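Local coordinates for uncharacterized protein POB3N (Chaetomium thermophilum var. thermophilum, PDB 4KHB) that probably acts, as the N-terminal part of the FACT subunit POB3, in a histone chaperone complex that reorganises nucleosomes during transcription, replication and repair, at residues E8-L17 with Q74-R85. Residues are numbered along the deposited sequence; the frame is centred on the assembly and turned at random.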
ATOM      1  N   GLU H   8      24.176 -13.508   7.863  1.00 24.98           N
ATOM      2  CA  GLU H   8      24.017 -12.067   7.733  1.00 24.24           C
ATOM      3  C   GLU H   8      22.822 -11.620   8.557  1.00 24.99           C
ATOM      4  O   GLU H   8      21.693 -12.058   8.321  1.00 27.32           O
ATOM      5  CB  GLU H   8      23.829 -11.656   6.274  1.00 26.24           C
ATOM      6  CG  GLU H   8      25.082 -11.757   5.424  1.00 29.29           C
ATOM      7  CD  GLU H   8      26.087 -10.673   5.761  1.00 34.00           C
ATOM      8  OE1 GLU H   8      25.686  -9.663   6.377  1.00 31.80           O
ATOM      9  OE2 GLU H   8      27.272 -10.823   5.401  1.00 36.53           O
ATOM     10  N   SER H   9      23.072 -10.752   9.529  1.00 23.53           N
ATOM     11  CA  SER H   9      22.030 -10.365  10.469  1.00 25.42           C
ATOM     12  C   SER H   9      21.692  -8.891  10.316  1.00 25.46           C
ATOM     13  O   SER H   9      22.559  -8.073   9.998  1.00 27.59           O
ATOM     14  CB  SER H   9      22.464 -10.674  11.904  1.00 26.65           C
ATOM     15  OG  SER H   9      21.438 -10.350  12.822  1.00 39.48           O
ATOM     16  N   PHE H  10      20.429  -8.557  10.553  1.00 19.40           N
ATOM     17  CA  PHE H  10      19.959  -7.186  10.429  1.00 21.04           C
ATOM     18  C   PHE H  10      19.011  -6.903  11.584  1.00 24.79           C
ATOM     19  O   PHE H  10      18.117  -7.705  11.871  1.00 23.44           O
ATOM     20  CB  PHE H  10      19.250  -6.976   9.090  1.00 18.28           C
ATOM     21  CG  PHE H  10      20.151  -7.119   7.895  1.00 18.91           C
ATOM     22  CD1 PHE H  10      20.362  -8.359   7.305  1.00 13.58           C
ATOM     23  CD2 PHE H  10      20.793  -6.010   7.364  1.00 17.46           C
ATOM     24  CE1 PHE H  10      21.195  -8.486   6.201  1.00 15.78           C
ATOM     25  CE2 PHE H  10      21.623  -6.128   6.265  1.00 18.50           C
ATOM     26  CZ  PHE H  10      21.826  -7.367   5.681  1.00 16.52           C
ATOM     27  N   ASP H  11      19.207  -5.772  12.252  1.00 19.68           N
ATOM     28  CA  ASP H  11      18.430  -5.464  13.445  1.00 23.00           C
ATOM     29  C   ASP H  11      17.295  -4.482  13.175  1.00 27.01           C
ATOM     30  O   ASP H  11      17.316  -3.755  12.179  1.00 14.98           O
ATOM     31  CB  ASP H  11      19.350  -4.920  14.541  1.00 38.45           C
ATOM     32  CG  ASP H  11      19.804  -6.001  15.503  1.00 40.63           C
ATOM     33  OD1 ASP H  11      18.955  -6.815  15.925  1.00 48.52           O
ATOM     34  OD2 ASP H  11      21.007  -6.040  15.835  1.00 53.18           O
ATOM     35  N   HIS H  12      16.307  -4.481  14.068  1.00 25.01           N
ATOM     36  CA  HIS H  12      15.187  -3.542  14.013  1.00 24.27           C
ATOM     37  C   HIS H  12      14.351  -3.694  12.743  1.00 23.38           C
ATOM     38  O   HIS H  12      14.054  -2.709  12.063  1.00 26.60           O
ATOM     39  CB  HIS H  12      15.666  -2.095  14.175  1.00 24.04           C
ATOM     40  CG  HIS H  12      14.619  -1.172  14.716  1.00 32.21           C
ATOM     41  ND1 HIS H  12      14.020  -1.363  15.942  1.00 30.55           N
ATOM     42  CD2 HIS H  12      14.058  -0.057  14.192  1.00 29.65           C
ATOM     43  CE1 HIS H  12      13.135  -0.404  16.152  1.00 34.24           C
ATOM     44  NE2 HIS H  12      13.140   0.402  15.105  1.00 35.61           N
ATOM     45  N   ILE H  13      13.964  -4.927  12.432  1.00 20.89           N
ATOM     46  CA  ILE H  13      13.200  -5.203  11.222  1.00 18.58           C
ATOM     47  C   ILE H  13      11.776  -5.649  11.565  1.00 20.14           C
ATOM     48  O   ILE H  13      11.576  -6.462  12.470  1.00 21.17           O
ATOM     49  CB  ILE H  13      13.894  -6.282  10.361  1.00 18.29           C
ATOM     50  CG1 ILE H  13      15.339  -5.874  10.054  1.00 17.40           C
ATOM     51  CG2 ILE H  13      13.106  -6.544   9.082  1.00 17.04           C
ATOM     52  CD1 ILE H  13      15.467  -4.544   9.323  1.00 16.39           C
ATOM     53  N   TYR H  14      10.793  -5.113  10.845  1.00 16.23           N
ATOM     54  CA  TYR H  14       9.399  -5.497  11.047  1.00 19.36           C
ATOM     55  C   TYR H  14       8.985  -6.531  10.004  1.00 19.16           C
ATOM     56  O   TYR H  14       9.244  -6.358   8.809  1.00 17.01           O
ATOM     57  CB  TYR H  14       8.479  -4.274  10.968  1.00 19.30           C
ATOM     58  CG  TYR H  14       8.793  -3.172  11.956  1.00 25.76           C
ATOM     59  CD1 TYR H  14       9.718  -2.179  11.654  1.00 24.62           C
ATOM     60  CD2 TYR H  14       8.148  -3.115  13.184  1.00 24.65           C
ATOM     61  CE1 TYR H  14       9.997  -1.167  12.552  1.00 21.82           C
ATOM     62  CE2 TYR H  14       8.420  -2.106  14.086  1.00 23.89           C
ATOM     63  CZ  TYR H  14       9.345  -1.138  13.766  1.00 23.31           C
ATOM     64  OH  TYR H  14       9.619  -0.132  14.665  1.00 25.70           O
ATOM     65  N   LEU H  15       8.347  -7.606  10.457  1.00 16.83           N
ATOM     66  CA  LEU H  15       7.901  -8.659   9.553  1.00 20.35           C
ATOM     67  C   LEU H  15       6.394  -8.558   9.330  1.00 17.23           C
ATOM     68  O   LEU H  15       5.610  -8.674  10.276  1.00 16.80           O
ATOM     69  CB  LEU H  15       8.300 -10.037  10.108  1.00 17.56           C
ATOM     70  CG  LEU H  15       7.872 -11.357   9.450  1.00 27.41           C
ATOM     71  CD1 LEU H  15       6.566 -11.875  10.036  1.00 25.12           C
ATOM     72  CD2 LEU H  15       7.768 -11.231   7.935  1.00 20.71           C
ATOM     73  N   ASP H  16       6.007  -8.363   8.068  1.00 16.07           N
ATOM     74  CA  ASP H  16       4.600  -8.272   7.664  1.00 16.96           C
ATOM     75  C   ASP H  16       3.768  -7.300   8.504  1.00 16.69           C
ATOM     76  O   ASP H  16       2.726  -7.668   9.050  1.00 17.97           O
ATOM     77  CB  ASP H  16       3.951  -9.662   7.630  1.00 12.49           C
ATOM     78  CG  ASP H  16       4.392 -10.480   6.427  1.00 17.59           C
ATOM     79  OD1 ASP H  16       4.809  -9.875   5.414  1.00 19.27           O
ATOM     80  OD2 ASP H  16       4.327 -11.726   6.496  1.00 31.59           O
ATOM     81  N   LEU H  17       4.255  -6.066   8.610  1.00 18.02           N
ATOM     82  CA  LEU H  17       3.582  -5.000   9.354  1.00 20.57           C
ATOM     83  C   LEU H  17       3.464  -5.335  10.833  1.00 22.11           C
ATOM     84  O   LEU H  17       2.486  -4.967  11.487  1.00 22.23           O
ATOM     85  CB  LEU H  17       2.204  -4.661   8.763  1.00 17.97           C
ATOM     86  CG  LEU H  17       2.128  -4.441   7.251  1.00 21.01           C
ATOM     87  CD1 LEU H  17       0.812  -3.785   6.854  1.00 23.26           C
ATOM     88  CD2 LEU H  17       3.302  -3.626   6.772  1.00 22.30           C
ATOM     89  N   GLN H  74       6.942  -9.317   3.700  1.00 13.07           N
ATOM     90  CA  GLN H  74       7.388  -7.933   3.786  1.00 14.10           C
ATOM     91  C   GLN H  74       8.293  -7.673   4.986  1.00  9.94           C
ATOM     92  O   GLN H  74       7.886  -7.844   6.138  1.00 10.37           O
ATOM     93  CB  GLN H  74       6.177  -6.991   3.810  1.00 11.26           C
ATOM     94  CG  GLN H  74       5.459  -6.868   2.471  1.00 19.46           C
ATOM     95  CD  GLN H  74       4.110  -6.188   2.587  1.00 23.48           C
ATOM     96  OE1 GLN H  74       3.065  -6.840   2.551  1.00 19.96           O
ATOM     97  NE2 GLN H  74       4.127  -4.870   2.742  1.00 17.58           N
ATOM     98  N   LEU H  75       9.527  -7.266   4.697  1.00 15.02           N
ATOM     99  CA  LEU H  75      10.484  -6.889   5.727  1.00 12.84           C
ATOM    100  C   LEU H  75      10.919  -5.435   5.544  1.00 16.00           C
ATOM    101  O   LEU H  75      11.707  -5.136   4.638  1.00 15.00           O
ATOM    102  CB  LEU H  75      11.710  -7.802   5.651  1.00 12.73           C
ATOM    103  CG  LEU H  75      11.490  -9.311   5.766  1.00 15.95           C
ATOM    104  CD1 LEU H  75      12.681 -10.066   5.202  1.00 13.99           C
ATOM    105  CD2 LEU H  75      11.254  -9.714   7.206  1.00 16.82           C
ATOM    106  N   ASP H  76      10.420  -4.534   6.390  1.00 14.79           N
ATOM    107  CA  ASP H  76      10.849  -3.136   6.315  1.00 18.49           C
ATOM    108  C   ASP H  76      11.542  -2.701   7.608  1.00 17.10           C
ATOM    109  O   ASP H  76      11.385  -3.334   8.654  1.00 16.03           O
ATOM    110  CB  ASP H  76       9.699  -2.188   5.928  1.00 23.27           C
ATOM    111  CG  ASP H  76       8.571  -2.167   6.941  1.00 32.96           C
ATOM    112  OD1 ASP H  76       8.604  -2.957   7.908  1.00 43.24           O
ATOM    113  OD2 ASP H  76       7.640  -1.350   6.769  1.00 42.06           O
ATOM    114  N   GLY H  77      12.302  -1.613   7.525  1.00 17.95           N
ATOM    115  CA  GLY H  77      13.068  -1.115   8.653  1.00 16.07           C
ATOM    116  C   GLY H  77      14.552  -1.153   8.347  1.00 17.21           C
ATOM    117  O   GLY H  77      15.383  -0.798   9.186  1.00 16.32           O
ATOM    118  N   PHE H  78      14.889  -1.570   7.131  1.00 15.46           N
ATOM    119  CA  PHE H  78      16.279  -1.575   6.699  1.00 16.30           C
ATOM    120  C   PHE H  78      16.760  -0.147   6.475  1.00 19.51           C
ATOM    121  O   PHE H  78      15.960   0.757   6.220  1.00 14.52           O
ATOM    122  CB  PHE H  78      16.447  -2.379   5.409  1.00 10.77           C
ATOM    123  CG  PHE H  78      16.216  -3.853   5.571  1.00 15.39           C
ATOM    124  CD1 PHE H  78      17.231  -4.682   6.032  1.00 12.44           C
ATOM    125  CD2 PHE H  78      14.995  -4.416   5.230  1.00 13.14           C
ATOM    126  CE1 PHE H  78      17.025  -6.045   6.173  1.00 15.14           C
ATOM    127  CE2 PHE H  78      14.781  -5.778   5.364  1.00 12.31           C
ATOM    128  CZ  PHE H  78      15.796  -6.594   5.837  1.00 13.04           C
ATOM    129  N   GLN H  79      18.068   0.054   6.570  1.00 17.43           N
ATOM    130  CA  GLN H  79      18.648   1.347   6.239  1.00 19.70           C
ATOM    131  C   GLN H  79      19.047   1.339   4.771  1.00 22.81           C
ATOM    132  O   GLN H  79      19.240   0.274   4.183  1.00 15.87           O
ATOM    133  CB  GLN H  79      19.864   1.637   7.123  1.00 23.30           C
ATOM    134  CG  GLN H  79      19.544   1.652   8.612  1.00 26.97           C
ATOM    135  CD  GLN H  79      19.300   3.051   9.135  1.00 46.80           C
ATOM    136  OE1 GLN H  79      20.143   3.937   8.994  1.00 56.57           O
ATOM    137  NE2 GLN H  79      18.135   3.262   9.740  1.00 53.06           N
ATOM    138  N   GLN H  80      19.144   2.526   4.179  1.00 23.93           N
ATOM    139  CA  GLN H  80      19.514   2.663   2.775  1.00 25.49           C
ATOM    140  C   GLN H  80      20.880   2.033   2.497  1.00 24.01           C
ATOM    141  O   GLN H  80      21.129   1.519   1.406  1.00 25.53           O
ATOM    142  CB  GLN H  80      19.520   4.146   2.378  1.00 26.40           C
ATOM    143  CG  GLN H  80      19.776   4.407   0.897  1.00 34.38           C
ATOM    144  CD  GLN H  80      19.503   5.846   0.496  1.00 37.98           C
ATOM    145  OE1 GLN H  80      20.204   6.764   0.920  1.00 42.93           O
ATOM    146  NE2 GLN H  80      18.478   6.048  -0.322  1.00 34.94           N
ATOM    147  N   GLU H  81      21.753   2.072   3.500  1.00 17.61           N
ATOM    148  CA  GLU H  81      23.099   1.519   3.392  1.00 19.53           C
ATOM    149  C   GLU H  81      23.097  -0.009   3.295  1.00 21.24           C
ATOM    150  O   GLU H  81      24.093  -0.619   2.890  1.00 17.82           O
ATOM    151  CB  GLU H  81      23.944   1.983   4.591  1.00 24.59           C
ATOM    152  CG  GLU H  81      24.417   0.870   5.522  1.00 31.83           C
ATOM    153  CD  GLU H  81      24.751   1.371   6.914  1.00 57.59           C
ATOM    154  OE1 GLU H  81      25.768   0.922   7.485  1.00 59.67           O
ATOM    155  OE2 GLU H  81      23.989   2.209   7.443  1.00 59.44           O
ATOM    156  N   ASP H  82      21.966  -0.624   3.629  1.00 17.53           N
ATOM    157  CA  ASP H  82      21.887  -2.079   3.720  1.00 18.20           C
ATOM    158  C   ASP H  82      21.742  -2.762   2.361  1.00 17.03           C
ATOM    159  O   ASP H  82      21.823  -3.985   2.278  1.00 16.62           O
ATOM    160  CB  ASP H  82      20.715  -2.502   4.618  1.00 17.81           C
ATOM    161  CG  ASP H  82      20.922  -2.136   6.074  1.00 23.48           C
ATOM    162  OD1 ASP H  82      22.077  -2.169   6.546  1.00 35.42           O
ATOM    163  OD2 ASP H  82      19.918  -1.814   6.747  1.00 20.70           O
ATOM    164  N   TYR H  83      21.514  -1.983   1.307  1.00 20.05           N
ATOM    165  CA  TYR H  83      21.211  -2.554  -0.009  1.00 17.01           C
ATOM    166  C   TYR H  83      22.257  -3.509  -0.578  1.00 16.81           C
ATOM    167  O   TYR H  83      21.922  -4.606  -1.033  1.00 15.16           O
ATOM    168  CB  TYR H  83      20.901  -1.463  -1.043  1.00 13.61           C
ATOM    169  CG  TYR H  83      20.683  -2.044  -2.421  1.00 16.64           C
ATOM    170  CD1 TYR H  83      19.468  -2.621  -2.764  1.00 13.56           C
ATOM    171  CD2 TYR H  83      21.697  -2.031  -3.372  1.00 15.15           C
ATOM    172  CE1 TYR H  83      19.269  -3.170  -4.013  1.00 16.30           C
ATOM    173  CE2 TYR H  83      21.507  -2.578  -4.620  1.00 15.64           C
ATOM    174  CZ  TYR H  83      20.291  -3.142  -4.935  1.00 18.08           C
ATOM    175  OH  TYR H  83      20.099  -3.686  -6.183  1.00 21.25           O
ATOM    176  N   GLU H  84      23.514  -3.082  -0.560  1.00 17.79           N
ATOM    177  CA  GLU H  84      24.587  -3.827  -1.216  1.00 21.41           C
ATOM    178  C   GLU H  84      24.819  -5.196  -0.570  1.00 17.86           C
ATOM    179  O   GLU H  84      25.115  -6.178  -1.259  1.00 17.76           O
ATOM    180  CB  GLU H  84      25.866  -2.971  -1.293  1.00 22.54           C
ATOM    181  CG  GLU H  84      26.510  -2.613   0.044  1.00 43.39           C
ATOM    182  CD  GLU H  84      28.006  -2.370  -0.082  1.00 61.16           C
ATOM    183  OE1 GLU H  84      28.531  -2.421  -1.218  1.00 56.37           O
ATOM    184  OE2 GLU H  84      28.664  -2.139   0.955  1.00 63.79           O
ATOM    185  N   ARG H  85      24.662  -5.255   0.747  1.00 16.60           N
ATOM    186  CA  ARG H  85      24.756  -6.507   1.484  1.00 17.95           C
ATOM    187  C   ARG H  85      23.604  -7.434   1.101  1.00 19.18           C
ATOM    188  O   ARG H  85      23.807  -8.620   0.841  1.00 20.47           O
ATOM    189  CB  ARG H  85      24.721  -6.224   2.986  1.00 13.95           C
ATOM    190  CG  ARG H  85      25.830  -6.888   3.789  1.00 16.75           C
ATOM    191  CD  ARG H  85      25.876  -6.340   5.211  1.00 22.52           C
ATOM    192  NE  ARG H  85      25.383  -7.311   6.186  1.00 24.01           N
ATOM    193  CZ  ARG H  85      24.771  -6.988   7.322  1.00 22.38           C
ATOM    194  NH1 ARG H  85      24.570  -5.716   7.634  1.00 22.57           N
ATOM    195  NH2 ARG H  85      24.356  -7.941   8.144  1.00 21.69           N
TER
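F10, I13 and F78 form the close-packed middle of this contact. CD1 of I13 sits over the centre of one F78 face, 3.7 Å from the ring centroid, a CH-pi contact. F78 in turn directs its edge at the face of F10, a T-shaped pair with planes at 73°. With CG swung beside its own backbone N (chi1 -65°), F10 projects toward helix 83-92, where L86 and I89 also touch it. On the F10 ring lies the R85 guanidinium, stacked flat but off-centre, 3.8 Å from R85 CZ to the F10 ring centroid. Replacing F10 with an alanine would probably open a gap beside F78 and leave the R85 guanidinium without the surface it stacks on. At H12 the chain turns a corner between two sheets: 8-11 pairs with 22-27, whereas 13-15 edges the sheet of 72-78, as expected of the PH-like fold, whose two sheets pack together with a C-terminal helix at one end. Antiparallel pairing is evidenced by Y14 N to D76 O (2.9 Å) and D16 N to Q74 O (2.7 Å). D16 extends the ladder with its side chain, OD1 accepting Q74 N at 2.8 Å on its syn side, though tilted out of the carboxylate plane, and also meets K170 in a salt bridge. The more open side, by contrast, is polar: partly exposed E8 forms a salt bridge with R85 through OE1, its carboxylate plane turned 55° from the guanidinium, though the modelled OE1 to R85 NE separation is implausibly short and the exact geometry doubtful, while R85 NH2 donates to S9 O at 2.6 Å.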